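PDB 2ICS: deacetylase EF_0837 from Enterococcus faecalis, which is a binuclear zinc amidohydrolase that deacetylates acetyl-(R)-mandelate in vitro, though with very low efficiency. Local coordinates for residues E65-Y70 and G121-D126; E95-F100 and P147-G152; V115-W120 and E171-I176; D75-K80 and T84-A89. All blocks are in the same frame, centred on the assembly; numbering follows the deposited sequence.

Interactions 1, 2 and 3 touch one another on the TIM barrel, with centres 14 to 16 Å apart. Interaction 1 is the one at the pocket: Y70 and Q125 are adenine-pocket residues, and the side chain of Y70 comes within about 3 Å of a zinc ion at nearest atoms. Interaction 2 touches it where M67 CE meets N96 ND2 (3.6 Å). Segment 115-120 of interaction 3 continues directly into 121-126 of interaction 1, and two backbone pairs join interaction 3 to interaction 2: E95 N to K119 O and G152 O to V115 N, both 2.9 Å. Interaction 4 is deeper; its D88 packs against F100 of interaction 2, and the side chain of I77 is about 11 Å from a zinc ion at nearest atoms.

Interaction 1: residues E65-Y70 and G121-D126; sequences EKMALY and GIVAQD. With ADE (adenine), chain D.
M67, a selenomethionine in this crystal, sets its selenium against backbone as well as side chain: SE lies 4.0 Å from V123 CA and 4.3 Å from V123 CG1. The contact joins two loops of the TIM barrel of this amidohydrolase. Segment 65-70 follows strand 51-61, and segment 121-126 belongs to the long loop after strand 110-114. Both are irregular here, and what crosses between them is apolar packing.

M67 reaches over because CG stands anti to the backbone N (chi1 -174°), after which the chain bends twice. Its CG also comes to I122 CG1, at 4.4 Å. I122 is the buried centre of the contact. Its CG1 sits between the backbone N and the carbonyl carbon (chi1 61°), which sends CD1 to the edge of the Y70 ring, near the ring plane. The two side chains cross at about a right angle. The exact closeness of CD1 to the ring is doubtful.

The far end of Y70 serves the active site. Its side chain touches that of D272, and its ring meets that of H62; both are ligands of the first zinc ion. Each loop gives one residue to the adenine pocket. Q125 NE2 comes to 3.4 Å from adenine N3. From the 65-70 loop, Y70 OH lies 2.7 Å from adenine N1.

Interaction 2: residues E95-F100 and P147-G152; sequences ENIHEF and PDFVVG
This is a buried aromatic and aliphatic contact between the start of helix 97-105 and strand 150-152 with the turn before it, in the barrel domain. F100 and F149 form a T-shaped (edge-to-face) pair. The ring centroids are 5.4 Å apart and the planes meet at 81°. F149 supplies the edge: its CZ stands over one face of F100, displaced toward the rim, and comes to 3.8 Å from F100 CE2.

The same F149 ring has a second neighbour at its edge. I97 CG1 lies in the ring plane, 4.0 Å from F149 CE2. I97 and F100 are three residues apart on the helix, so both can reach the F149 ring. Each has its leading side-chain branch anti to the backbone N (I97 CG1, chi1 -169°; F100 CG, chi1 174°). The end of F100 therefore comes near F149 although its CB does not point that way.

Beyond the ring, I97 CD1 meets V150 CG2 at 3.7 Å. These two side chains cross at about a right angle. I97 and F149 instead run past each other in opposite directions. All four residues are buried.

The surroundings extend the cluster. Y101 makes an edge-to-face pair with F149, and F64 meets the F100 ring. V111 of strand 110-114 touches both F100 and F149. Toward helix 136-145, V150 packs on I143, and H98 NE2 is hydrogen-bonded to E145 OE1 at the end of that helix.

Interaction 3: residues V115-W120 and E171-I176; sequences VNISKW and ELAKQI
I117 packs closely on I176 and more loosely on A173, where a loop of the TIM barrel meets helix 168-178. The loop follows strand 110-114. The tight part is methyl to methyl: I176 CD1 lies 3.8 Å from I117 CG2, with I117 CB next at 4.0 Å. The two isoleucine side chains cross obliquely. I176 is extended, and its CG1 is anti to the carbonyl carbon, which carries CD1 out from the helix to the loop.

The other branch of I117 goes to A173. Its CG1 lies between the backbone N and the carbonyl carbon (chi1 57°). From there CD1 approaches A173 CB at 4.3 Å, a looser fit. I176 points at the loop, while A173 presents its methyl from the side about one turn earlier.

E171 and Q175, elsewhere on the helix surface, are exposed. K174 also turns from the loop and makes salt bridges with E204 and D207. On the packed side, A136 and V139 of helix 136-145 also touch the I176 side chain.

The loop backbone beside I117 is shaped by an Asx turn. N116 ND2 is hydrogen-bonded to G90 O, so both ends of the amide have partners. N116 OD1 accepts from S118 N at 3.2 Å, with an N-H...O angle of 165° and the donor tilted 25° from the carbonyl plane.

Interaction 4: residues D75-K80 and T84-A89; sequences DEIGVK and TTVIDA
At I77 and G78 the backbone leaves a short, weakly bonded helix of about 75-77 and turns beside strand 84-89, coming up to V86. G78 has the unusual backbone angles phi -107° and psi -111°. They let the chain change direction before a 3-10 segment begins at V79. K80 N is hydrogen-bonded to D75 O at 3.2 Å, which closes the turn. Segment 84-89 lies on strand 83-89 and is extended from T85 to D88. The two segments are parts of one beta-alpha-beta unit of the TIM barrel, made of strand 51-61, helix 74-77 and strand 83-89.

V86 carries the contact from the strand side. Its side chain points at the turn, and one methyl, CG1, does the touching. It lies 4.3 Å from I77 CD1, 4.3 Å from I77 O and 4.4 Å from G78 CA. The fit is thus a single methyl resting against a side-chain end and the backbone of two residues. None of these approaches is close. G78 brings bare backbone to V86, while I77 reaches it with the tip of an extended side chain (chi2 171°). All three residues are buried.

Neighbouring strands also touch these residues. V86 packs on V111 of strand 110-114, and I77 on V61 of strand 51-61. V79 touches I364 of strand 350-364. T109, just before strand 110-114, bonds through OG1 to both D75 OD1 and V79 N. Further along strand 83-89, D88 OD2 is hydrogen-bonded to C63 N, and A89 packs on the zinc ligand H60 of strand 51-61.

Interaction 1: residues E65-Y70 and G121-D126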
loop_
_atom_site.group_PDB
_atom_site.type_symbol
_atom_site.label_atom_id
_atom_site.label_comp_id
_atom_site.label_asym_id
_atom_site.label_seq_id
_atom_site.Cartn_x
_atom_site.Cartn_y
_atom_site.Cartn_z
ATOM N N GLU A 65 10.361 -9.951 -9.258
ATOM C CA GLU A 65 10.356 -11.394 -9.497
ATOM C C GLU A 65 11.699 -12.132 -9.473
ATOM O O GLU A 65 11.726 -13.358 -9.340
ATOM C CB GLU A 65 9.619 -11.711 -10.809
ATOM C CG GLU A 65 10.361 -11.326 -12.080
ATOM C CD GLU A 65 9.632 -11.780 -13.337
ATOM O OE1 GLU A 65 8.622 -11.148 -13.719
ATOM O OE2 GLU A 65 10.064 -12.781 -13.942
ATOM N N LYS A 66 12.805 -11.405 -9.585
ATOM C CA LYS A 66 14.121 -12.042 -9.577
ATOM C C LYS A 66 14.773 -12.156 -8.199
ATOM O O LYS A 66 15.830 -12.772 -8.065
ATOM C CB LYS A 66 15.074 -11.310 -10.528
ATOM C CG LYS A 66 14.723 -11.464 -11.997
ATOM C CD LYS A 66 14.699 -12.930 -12.405
ATOM C CE LYS A 66 14.511 -13.080 -13.904
ATOM N NZ LYS A 66 15.625 -12.435 -14.658
HETATM N N MSE A 67 14.145 -11.573 -7.181
HETATM C CA MSE A 67 14.686 -11.622 -5.821
HETATM C C MSE A 67 14.527 -13.013 -5.220
HETATM O O MSE A 67 13.563 -13.718 -5.504
HETATM C CB MSE A 67 13.994 -10.582 -4.931
HETATM C CG MSE A 67 14.577 -10.448 -3.523
HETATM SE SE MSE A 67 16.480 -10.025 -3.476
HETATM C CE MSE A 67 16.428 -8.240 -4.216
ATOM N N ALA A 68 15.486 -13.382 -4.375
ATOM C CA ALA A 68 15.543 -14.684 -3.718
ATOM C C ALA A 68 14.229 -15.284 -3.243
ATOM O O ALA A 68 13.548 -15.981 -3.996
ATOM C CB ALA A 68 16.522 -14.622 -2.552
ATOM N N LEU A 69 13.884 -15.027 -1.987
ATOM C CA LEU A 69 12.662 -15.579 -1.409
ATOM C C LEU A 69 11.526 -14.565 -1.386
ATOM O O LEU A 69 10.381 -14.887 -1.693
ATOM C CB LEU A 69 12.935 -16.052 0.022
ATOM C CG LEU A 69 14.247 -16.796 0.298
ATOM C CD1 LEU A 69 14.238 -17.317 1.730
ATOM C CD2 LEU A 69 14.416 -17.949 -0.681
ATOM N N TYR A 70 11.872 -13.340 -1.012
ATOM C CA TYR A 70 10.935 -12.230 -0.906
ATOM C C TYR A 70 10.609 -11.670 -2.300
ATOM O O TYR A 70 11.225 -10.703 -2.738
ATOM C CB TYR A 70 11.586 -11.155 -0.032
ATOM C CG TYR A 70 10.705 -10.554 1.046
ATOM C CD1 TYR A 70 9.997 -11.362 1.941
ATOM C CD2 TYR A 70 10.602 -9.170 1.191
ATOM C CE1 TYR A 70 9.206 -10.797 2.950
ATOM C CE2 TYR A 70 9.823 -8.598 2.196
ATOM C CZ TYR A 70 9.126 -9.415 3.067
ATOM O OH TYR A 70 8.330 -8.847 4.032
ATOM N N GLY A 121 19.303 -3.782 -1.312
ATOM C CA GLY A 121 17.950 -4.104 -0.905
ATOM C C GLY A 121 17.906 -5.183 0.162
ATOM O O GLY A 121 18.766 -5.247 1.039
ATOM N N ILE A 122 16.904 -6.045 0.075
ATOM C CA ILE A 122 16.723 -7.114 1.050
ATOM C C ILE A 122 17.367 -8.440 0.651
ATOM O O ILE A 122 16.846 -9.496 0.996
ATOM C CB ILE A 122 15.229 -7.371 1.281
ATOM C CG1 ILE A 122 14.598 -7.794 -0.047
ATOM C CG2 ILE A 122 14.552 -6.118 1.836
ATOM C CD1 ILE A 122 13.109 -7.890 -0.027
ATOM N N VAL A 123 18.483 -8.394 -0.072
ATOM C CA VAL A 123 19.157 -9.626 -0.488
ATOM C C VAL A 123 19.304 -10.561 0.709
ATOM O O VAL A 123 18.857 -11.708 0.674
ATOM C CB VAL A 123 20.552 -9.335 -1.085
ATOM C CG1 VAL A 123 20.401 -8.606 -2.411
ATOM C CG2 VAL A 123 21.374 -8.499 -0.117
ATOM N N ALA A 124 19.931 -10.064 1.767
ATOM C CA ALA A 124 20.097 -10.846 2.980
ATOM C C ALA A 124 18.912 -10.477 3.864
ATOM O O ALA A 124 18.007 -9.774 3.423
ATOM C CB ALA A 124 21.406 -10.482 3.669
ATOM N N GLN A 125 18.908 -10.945 5.103
ATOM C CA GLN A 125 17.812 -10.623 6.009
ATOM C C GLN A 125 18.177 -9.406 6.852
ATOM O O GLN A 125 17.303 -8.689 7.334
ATOM C CB GLN A 125 17.513 -11.815 6.923
ATOM C CG GLN A 125 16.406 -11.565 7.949
ATOM C CD GLN A 125 15.043 -11.337 7.313
ATOM O OE1 GLN A 125 14.526 -12.200 6.598
ATOM N NE2 GLN A 125 14.452 -10.174 7.575
ATOM N N ASP A 126 19.476 -9.176 7.014
ATOM C CA ASP A 126 19.972 -8.063 7.819
ATOM C C ASP A 126 20.744 -7.041 6.992
ATOM O O ASP A 126 21.916 -6.774 7.260
ATOM C CB ASP A 126 20.870 -8.602 8.937
ATOM C CG ASP A 126 22.012 -9.475 8.410
ATOM O OD1 ASP A 126 22.815 -9.967 9.235
ATOM O OD2 ASP A 126 22.108 -9.671 7.177
HETATM N N9 ADE D . 11.285 -10.281 9.876
HETATM C C8 ADE D . 10.755 -9.213 10.545
HETATM N N7 ADE D . 10.108 -8.436 9.720
HETATM C C5 ADE D . 10.179 -8.952 8.469
HETATM C C6 ADE D . 9.687 -8.570 7.186
HETATM N N6 ADE D . 8.939 -7.415 7.032
HETATM N N1 ADE D . 9.966 -9.360 6.121
HETATM C C2 ADE D . 10.690 -10.486 6.245
HETATM N N3 ADE D . 11.170 -10.879 7.430
HETATM C C4 ADE D . 10.943 -10.153 8.552
#

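Interaction 2: residues E95-F100 and P147-G152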
loop_
_atom_site.group_PDB
_atom_site.type_symbol
_atom_site.label_atom_id
_atom_site.label_comp_id
_atom_site.label_asym_id
_atom_site.label_seq_id
_atom_site.Cartn_x
_atom_site.Cartn_y
_atom_site.Cartn_z
ATOM N N GLU A 95 21.761 -0.580 -6.241
ATOM C CA GLU A 95 22.522 -1.523 -7.053
ATOM C C GLU A 95 21.711 -2.515 -7.884
ATOM O O GLU A 95 22.248 -3.129 -8.809
ATOM C CB GLU A 95 23.504 -2.289 -6.163
ATOM C CG GLU A 95 24.587 -1.414 -5.532
ATOM C CD GLU A 95 25.639 -0.954 -6.535
ATOM O OE1 GLU A 95 26.343 -1.820 -7.106
ATOM O OE2 GLU A 95 25.766 0.271 -6.753
ATOM N N ASN A 96 20.431 -2.689 -7.570
ATOM C CA ASN A 96 19.620 -3.629 -8.335
ATOM C C ASN A 96 18.249 -3.113 -8.766
ATOM O O ASN A 96 17.486 -3.829 -9.409
ATOM C CB ASN A 96 19.471 -4.947 -7.563
ATOM C CG ASN A 96 19.126 -4.743 -6.087
ATOM O OD1 ASN A 96 19.107 -3.617 -5.577
ATOM N ND2 ASN A 96 18.863 -5.844 -5.391
ATOM N N ILE A 97 17.949 -1.861 -8.450
ATOM C CA ILE A 97 16.656 -1.291 -8.806
ATOM C C ILE A 97 16.433 -1.183 -10.322
ATOM O O ILE A 97 15.294 -1.254 -10.801
ATOM C CB ILE A 97 16.477 0.092 -8.144
ATOM C CG1 ILE A 97 15.028 0.553 -8.298
ATOM C CG2 ILE A 97 17.457 1.095 -8.750
ATOM C CD1 ILE A 97 14.643 1.654 -7.346
ATOM N N HIS A 98 17.517 -1.019 -11.077
ATOM C CA HIS A 98 17.413 -0.919 -12.528
ATOM C C HIS A 98 16.945 -2.233 -13.141
ATOM O O HIS A 98 16.103 -2.241 -14.040
ATOM C CB HIS A 98 18.757 -0.503 -13.125
ATOM C CG HIS A 98 18.965 0.979 -13.157
ATOM N ND1 HIS A 98 18.366 1.793 -14.095
ATOM C CD2 HIS A 98 19.673 1.799 -12.345
ATOM C CE1 HIS A 98 18.696 3.050 -13.859
ATOM N NE2 HIS A 98 19.488 3.082 -12.802
ATOM N N GLU A 99 17.483 -3.343 -12.653
ATOM C CA GLU A 99 17.086 -4.646 -13.163
ATOM C C GLU A 99 15.603 -4.847 -12.859
ATOM O O GLU A 99 14.869 -5.453 -13.642
ATOM C CB GLU A 99 17.899 -5.750 -12.493
ATOM C CG GLU A 99 17.755 -7.103 -13.157
ATOM C CD GLU A 99 18.342 -8.220 -12.324
ATOM O OE1 GLU A 99 19.277 -7.945 -11.538
ATOM O OE2 GLU A 99 17.877 -9.374 -12.462
ATOM N N PHE A 100 15.172 -4.336 -11.708
ATOM C CA PHE A 100 13.778 -4.443 -11.288
ATOM C C PHE A 100 12.920 -3.530 -12.160
ATOM O O PHE A 100 11.854 -3.926 -12.632
ATOM C CB PHE A 100 13.657 -4.062 -9.803
ATOM C CG PHE A 100 12.238 -3.989 -9.287
ATOM C CD1 PHE A 100 11.234 -4.792 -9.823
ATOM C CD2 PHE A 100 11.918 -3.133 -8.235
ATOM C CE1 PHE A 100 9.926 -4.745 -9.319
ATOM C CE2 PHE A 100 10.619 -3.077 -7.722
ATOM C CZ PHE A 100 9.618 -3.886 -8.266
ATOM N N PRO A 147 13.133 8.928 -11.890
ATOM C CA PRO A 147 12.107 9.764 -11.257
ATOM C C PRO A 147 10.696 9.229 -11.504
ATOM O O PRO A 147 9.794 9.432 -10.690
ATOM C CB PRO A 147 12.308 11.129 -11.918
ATOM C CG PRO A 147 13.726 11.094 -12.396
ATOM C CD PRO A 147 13.872 9.694 -12.905
ATOM N N ASP A 148 10.515 8.552 -12.634
ATOM C CA ASP A 148 9.215 7.995 -12.998
ATOM C C ASP A 148 8.953 6.652 -12.319
ATOM O O ASP A 148 7.921 6.024 -12.560
ATOM C CB ASP A 148 9.127 7.790 -14.515
ATOM C CG ASP A 148 9.474 9.042 -15.307
ATOM O OD1 ASP A 148 8.866 10.108 -15.046
ATOM O OD2 ASP A 148 10.349 8.953 -16.201
ATOM N N PHE A 149 9.878 6.204 -11.478
ATOM C CA PHE A 149 9.713 4.916 -10.826
ATOM C C PHE A 149 9.883 4.965 -9.315
ATOM O O PHE A 149 9.091 4.382 -8.581
ATOM C CB PHE A 149 10.700 3.911 -11.415
ATOM C CG PHE A 149 10.510 2.510 -10.912
ATOM C CD1 PHE A 149 9.362 1.792 -11.236
ATOM C CD2 PHE A 149 11.469 1.914 -10.102
ATOM C CE1 PHE A 149 9.170 0.498 -10.761
ATOM C CE2 PHE A 149 11.289 0.614 -9.619
ATOM C CZ PHE A 149 10.135 -0.094 -9.950
ATOM N N VAL A 150 10.926 5.654 -8.864
ATOM C CA VAL A 150 11.228 5.782 -7.446
ATOM C C VAL A 150 10.366 6.848 -6.781
ATOM O O VAL A 150 10.511 8.032 -7.071
ATOM C CB VAL A 150 12.706 6.155 -7.244
ATOM C CG1 VAL A 150 13.030 6.244 -5.762
ATOM C CG2 VAL A 150 13.595 5.122 -7.927
ATOM N N VAL A 151 9.483 6.435 -5.876
ATOM C CA VAL A 151 8.616 7.400 -5.206
ATOM C C VAL A 151 8.932 7.578 -3.724
ATOM O O VAL A 151 8.219 8.269 -3.000
ATOM C CB VAL A 151 7.129 7.021 -5.382
ATOM C CG1 VAL A 151 6.776 7.027 -6.862
ATOM C CG2 VAL A 151 6.857 5.658 -4.783
ATOM N N GLY A 152 10.020 6.967 -3.277
ATOM C CA GLY A 152 10.394 7.101 -1.884
ATOM C C GLY A 152 11.529 6.177 -1.519
ATOM O O GLY A 152 12.140 5.570 -2.390
#

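Interaction 3: residues V115-W120 and E171-I176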
loop_
_atom_site.group_PDB
_atom_site.type_symbol
_atom_site.label_atom_id
_atom_site.label_comp_id
_atom_site.label_asym_id
_atom_site.label_seq_id
_atom_site.Cartn_x
_atom_site.Cartn_y
_atom_site.Cartn_z
ATOM N N VAL A 115 13.201 2.896 -2.845
ATOM C CA VAL A 115 14.554 2.371 -2.895
ATOM C C VAL A 115 15.026 2.144 -1.470
ATOM O O VAL A 115 14.907 3.023 -0.623
ATOM C CB VAL A 115 15.513 3.340 -3.635
ATOM C CG1 VAL A 115 15.450 4.716 -3.009
ATOM C CG2 VAL A 115 16.935 2.799 -3.590
ATOM N N ASN A 116 15.533 0.947 -1.204
ATOM C CA ASN A 116 16.027 0.598 0.125
ATOM C C ASN A 116 17.271 1.438 0.353
ATOM O O ASN A 116 18.069 1.602 -0.562
ATOM C CB ASN A 116 16.401 -0.884 0.164
ATOM C CG ASN A 116 16.380 -1.462 1.564
ATOM O OD1 ASN A 116 17.033 -0.955 2.480
ATOM N ND2 ASN A 116 15.629 -2.544 1.734
ATOM N N ILE A 117 17.450 1.969 1.557
ATOM C CA ILE A 117 18.637 2.775 1.820
ATOM C C ILE A 117 19.903 1.923 1.752
ATOM O O ILE A 117 21.007 2.453 1.667
ATOM C CB ILE A 117 18.558 3.478 3.185
ATOM C CG1 ILE A 117 18.364 2.451 4.301
ATOM C CG2 ILE A 117 17.426 4.489 3.164
ATOM C CD1 ILE A 117 18.437 3.047 5.688
ATOM N N SER A 118 19.735 0.602 1.793
ATOM C CA SER A 118 20.864 -0.327 1.689
ATOM C C SER A 118 20.973 -0.704 0.204
ATOM O O SER A 118 20.053 -1.303 -0.357
ATOM C CB SER A 118 20.605 -1.575 2.534
ATOM O OG SER A 118 21.765 -2.382 2.605
ATOM N N LYS A 119 22.095 -0.358 -0.422
ATOM C CA LYS A 119 22.302 -0.594 -1.854
ATOM C C LYS A 119 21.869 -1.916 -2.492
ATOM O O LYS A 119 21.537 -1.937 -3.679
ATOM C CB LYS A 119 23.759 -0.304 -2.240
ATOM C CG LYS A 119 24.826 -1.201 -1.622
ATOM C CD LYS A 119 26.166 -0.945 -2.327
ATOM C CE LYS A 119 27.331 -1.717 -1.716
ATOM N NZ LYS A 119 27.849 -1.082 -0.465
ATOM N N TRP A 120 21.865 -3.015 -1.745
ATOM C CA TRP A 120 21.444 -4.280 -2.342
ATOM C C TRP A 120 20.031 -4.691 -1.945
ATOM O O TRP A 120 19.598 -5.808 -2.221
ATOM C CB TRP A 120 22.427 -5.405 -1.994
ATOM C CG TRP A 120 23.762 -5.231 -2.652
ATOM C CD1 TRP A 120 24.910 -4.774 -2.073
ATOM C CD2 TRP A 120 24.069 -5.453 -4.032
ATOM N NE1 TRP A 120 25.913 -4.692 -3.009
ATOM C CE2 TRP A 120 25.423 -5.104 -4.220
ATOM C CE3 TRP A 120 23.327 -5.912 -5.131
ATOM C CZ2 TRP A 120 26.056 -5.198 -5.466
ATOM C CZ3 TRP A 120 23.957 -6.007 -6.372
ATOM C CH2 TRP A 120 25.311 -5.650 -6.527
ATOM N N GLU A 171 18.432 7.459 11.285
ATOM C CA GLU A 171 18.975 8.814 11.201
ATOM C C GLU A 171 19.505 9.029 9.793
ATOM O O GLU A 171 19.317 10.089 9.209
ATOM C CB GLU A 171 20.121 9.021 12.195
ATOM C CG GLU A 171 19.721 9.031 13.652
ATOM C CD GLU A 171 20.872 9.464 14.540
ATOM O OE1 GLU A 171 21.333 10.618 14.392
ATOM O OE2 GLU A 171 21.321 8.654 15.377
ATOM N N LEU A 172 20.181 8.012 9.263
ATOM C CA LEU A 172 20.728 8.074 7.916
ATOM C C LEU A 172 19.574 8.204 6.921
ATOM O O LEU A 172 19.683 8.918 5.923
ATOM C CB LEU A 172 21.535 6.808 7.602
ATOM C CG LEU A 172 22.845 6.568 8.363
ATOM C CD1 LEU A 172 23.446 5.247 7.910
ATOM C CD2 LEU A 172 23.827 7.710 8.109
ATOM N N ALA A 173 18.471 7.513 7.202
ATOM C CA ALA A 173 17.302 7.564 6.327
ATOM C C ALA A 173 16.748 8.990 6.296
ATOM O O ALA A 173 16.429 9.516 5.233
ATOM C CB ALA A 173 16.235 6.584 6.818
ATOM N N LYS A 174 16.643 9.617 7.462
ATOM C CA LYS A 174 16.143 10.985 7.525
ATOM C C LYS A 174 17.086 11.960 6.809
ATOM O O LYS A 174 16.640 12.925 6.190
ATOM C CB LYS A 174 15.947 11.407 8.984
ATOM C CG LYS A 174 14.830 10.645 9.697
ATOM C CD LYS A 174 13.462 10.919 9.062
ATOM C CE LYS A 174 12.992 12.343 9.334
ATOM N NZ LYS A 174 11.724 12.673 8.616
ATOM N N GLN A 175 18.388 11.702 6.890
ATOM C CA GLN A 175 19.380 12.551 6.235
ATOM C C GLN A 175 19.216 12.428 4.723
ATOM O O GLN A 175 19.190 13.428 4.005
ATOM C CB GLN A 175 20.791 12.118 6.636
ATOM C CG GLN A 175 21.911 12.832 5.895
ATOM C CD GLN A 175 23.262 12.185 6.135
ATOM O OE1 GLN A 175 23.694 12.033 7.281
ATOM N NE2 GLN A 175 23.940 11.798 5.055
ATOM N N ILE A 176 19.114 11.186 4.255
ATOM C CA ILE A 176 18.930 10.895 2.841
ATOM C C ILE A 176 17.650 11.558 2.334
ATOM O O ILE A 176 17.582 11.989 1.180
ATOM C CB ILE A 176 18.827 9.377 2.602
ATOM C CG1 ILE A 176 20.150 8.709 2.979
ATOM C CG2 ILE A 176 18.459 9.095 1.143
ATOM C CD1 ILE A 176 20.104 7.207 2.949
#

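Interaction 4: residues D75-K80 and T84-A89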
loop_
_atom_site.group_PDB
_atom_site.type_symbol
_atom_site.label_atom_id
_atom_site.label_comp_id
_atom_site.label_asym_id
_atom_site.label_seq_id
_atom_site.Cartn_x
_atom_site.Cartn_y
_atom_site.Cartn_z
ATOM N N ASP A 75 1.647 -8.692 -11.902
ATOM C CA ASP A 75 0.256 -8.846 -12.282
ATOM C C ASP A 75 -0.556 -9.828 -11.447
ATOM O O ASP A 75 -1.784 -9.800 -11.498
ATOM C CB ASP A 75 0.149 -9.163 -13.777
ATOM C CG ASP A 75 0.713 -8.046 -14.645
ATOM O OD1 ASP A 75 0.659 -6.865 -14.225
ATOM O OD2 ASP A 75 1.207 -8.344 -15.750
ATOM N N GLU A 76 0.107 -10.683 -10.670
ATOM C CA GLU A 76 -0.622 -11.625 -9.816
ATOM C C GLU A 76 -1.121 -10.924 -8.554
ATOM O O GLU A 76 -2.078 -11.373 -7.932
ATOM C CB GLU A 76 0.257 -12.814 -9.400
ATOM C CG GLU A 76 0.636 -13.755 -10.530
ATOM C CD GLU A 76 -0.571 -14.261 -11.296
ATOM O OE1 GLU A 76 -1.506 -14.797 -10.665
ATOM O OE2 GLU A 76 -0.580 -14.124 -12.532
ATOM N N ILE A 77 -0.467 -9.832 -8.172
ATOM C CA ILE A 77 -0.865 -9.078 -6.980
ATOM C C ILE A 77 -1.489 -7.756 -7.395
ATOM O O ILE A 77 -2.000 -7.009 -6.559
ATOM C CB ILE A 77 0.343 -8.735 -6.082
ATOM C CG1 ILE A 77 1.325 -7.868 -6.873
ATOM C CG2 ILE A 77 1.011 -10.007 -5.586
ATOM C CD1 ILE A 77 2.446 -7.293 -6.050
ATOM N N GLY A 78 -1.424 -7.463 -8.689
ATOM C CA GLY A 78 -1.962 -6.216 -9.187
ATOM C C GLY A 78 -3.252 -6.350 -9.965
ATOM O O GLY A 78 -4.295 -6.683 -9.407
ATOM N N VAL A 79 -3.170 -6.096 -11.265
ATOM C CA VAL A 79 -4.327 -6.150 -12.140
ATOM C C VAL A 79 -5.265 -7.331 -11.884
ATOM O O VAL A 79 -6.478 -7.159 -11.870
ATOM C CB VAL A 79 -3.885 -6.135 -13.628
ATOM C CG1 VAL A 79 -2.980 -7.322 -13.925
ATOM C CG2 VAL A 79 -5.108 -6.132 -14.541
ATOM N N LYS A 80 -4.717 -8.518 -11.659
ATOM C CA LYS A 80 -5.560 -9.684 -11.429
ATOM C C LYS A 80 -6.318 -9.660 -10.100
ATOM O O LYS A 80 -7.180 -10.501 -9.861
ATOM C CB LYS A 80 -4.724 -10.966 -11.539
ATOM C CG LYS A 80 -4.070 -11.146 -12.913
ATOM C CD LYS A 80 -3.357 -12.492 -13.026
ATOM C CE LYS A 80 -2.576 -12.622 -14.338
ATOM N NZ LYS A 80 -3.438 -12.606 -15.558
ATOM N N THR A 84 -4.710 -1.528 -9.479
ATOM C CA THR A 84 -4.126 -0.881 -10.646
ATOM C C THR A 84 -2.685 -0.404 -10.464
ATOM O O THR A 84 -1.931 -0.326 -11.428
ATOM C CB THR A 84 -5.004 0.311 -11.103
ATOM O OG1 THR A 84 -5.131 1.259 -10.035
ATOM C CG2 THR A 84 -6.386 -0.177 -11.504
ATOM N N THR A 85 -2.305 -0.089 -9.230
ATOM C CA THR A 85 -0.953 0.381 -8.939
ATOM C C THR A 85 -0.388 -0.276 -7.679
ATOM O O THR A 85 -1.112 -0.489 -6.702
ATOM C CB THR A 85 -0.927 1.932 -8.744
ATOM O OG1 THR A 85 -1.281 2.580 -9.972
ATOM C CG2 THR A 85 0.453 2.402 -8.326
ATOM N N VAL A 86 0.898 -0.615 -7.713
ATOM C CA VAL A 86 1.555 -1.209 -6.556
ATOM C C VAL A 86 2.895 -0.529 -6.348
ATOM O O VAL A 86 3.527 -0.057 -7.298
ATOM C CB VAL A 86 1.811 -2.739 -6.712
ATOM C CG1 VAL A 86 0.489 -3.494 -6.755
ATOM C CG2 VAL A 86 2.636 -3.014 -7.964
ATOM N N ILE A 87 3.317 -0.460 -5.093
ATOM C CA ILE A 87 4.588 0.141 -4.762
ATOM C C ILE A 87 5.412 -0.890 -4.017
ATOM O O ILE A 87 5.043 -1.322 -2.921
ATOM C CB ILE A 87 4.416 1.382 -3.865
ATOM C CG1 ILE A 87 3.412 2.352 -4.502
ATOM C CG2 ILE A 87 5.767 2.059 -3.665
ATOM C CD1 ILE A 87 3.181 3.626 -3.699
ATOM N N ASP A 88 6.517 -1.306 -4.627
ATOM C CA ASP A 88 7.403 -2.274 -4.003
ATOM C C ASP A 88 8.119 -1.584 -2.842
ATOM O O ASP A 88 8.773 -0.561 -3.033
ATOM C CB ASP A 88 8.407 -2.794 -5.023
ATOM C CG ASP A 88 9.443 -3.693 -4.398
ATOM O OD1 ASP A 88 10.398 -3.162 -3.792
ATOM O OD2 ASP A 88 9.290 -4.932 -4.494
ATOM N N ALA A 89 7.998 -2.150 -1.643
ATOM C CA ALA A 89 8.588 -1.551 -0.448
ATOM C C ALA A 89 10.074 -1.801 -0.183
ATOM O O ALA A 89 10.446 -2.431 0.815
ATOM C CB ALA A 89 7.772 -1.949 0.784
#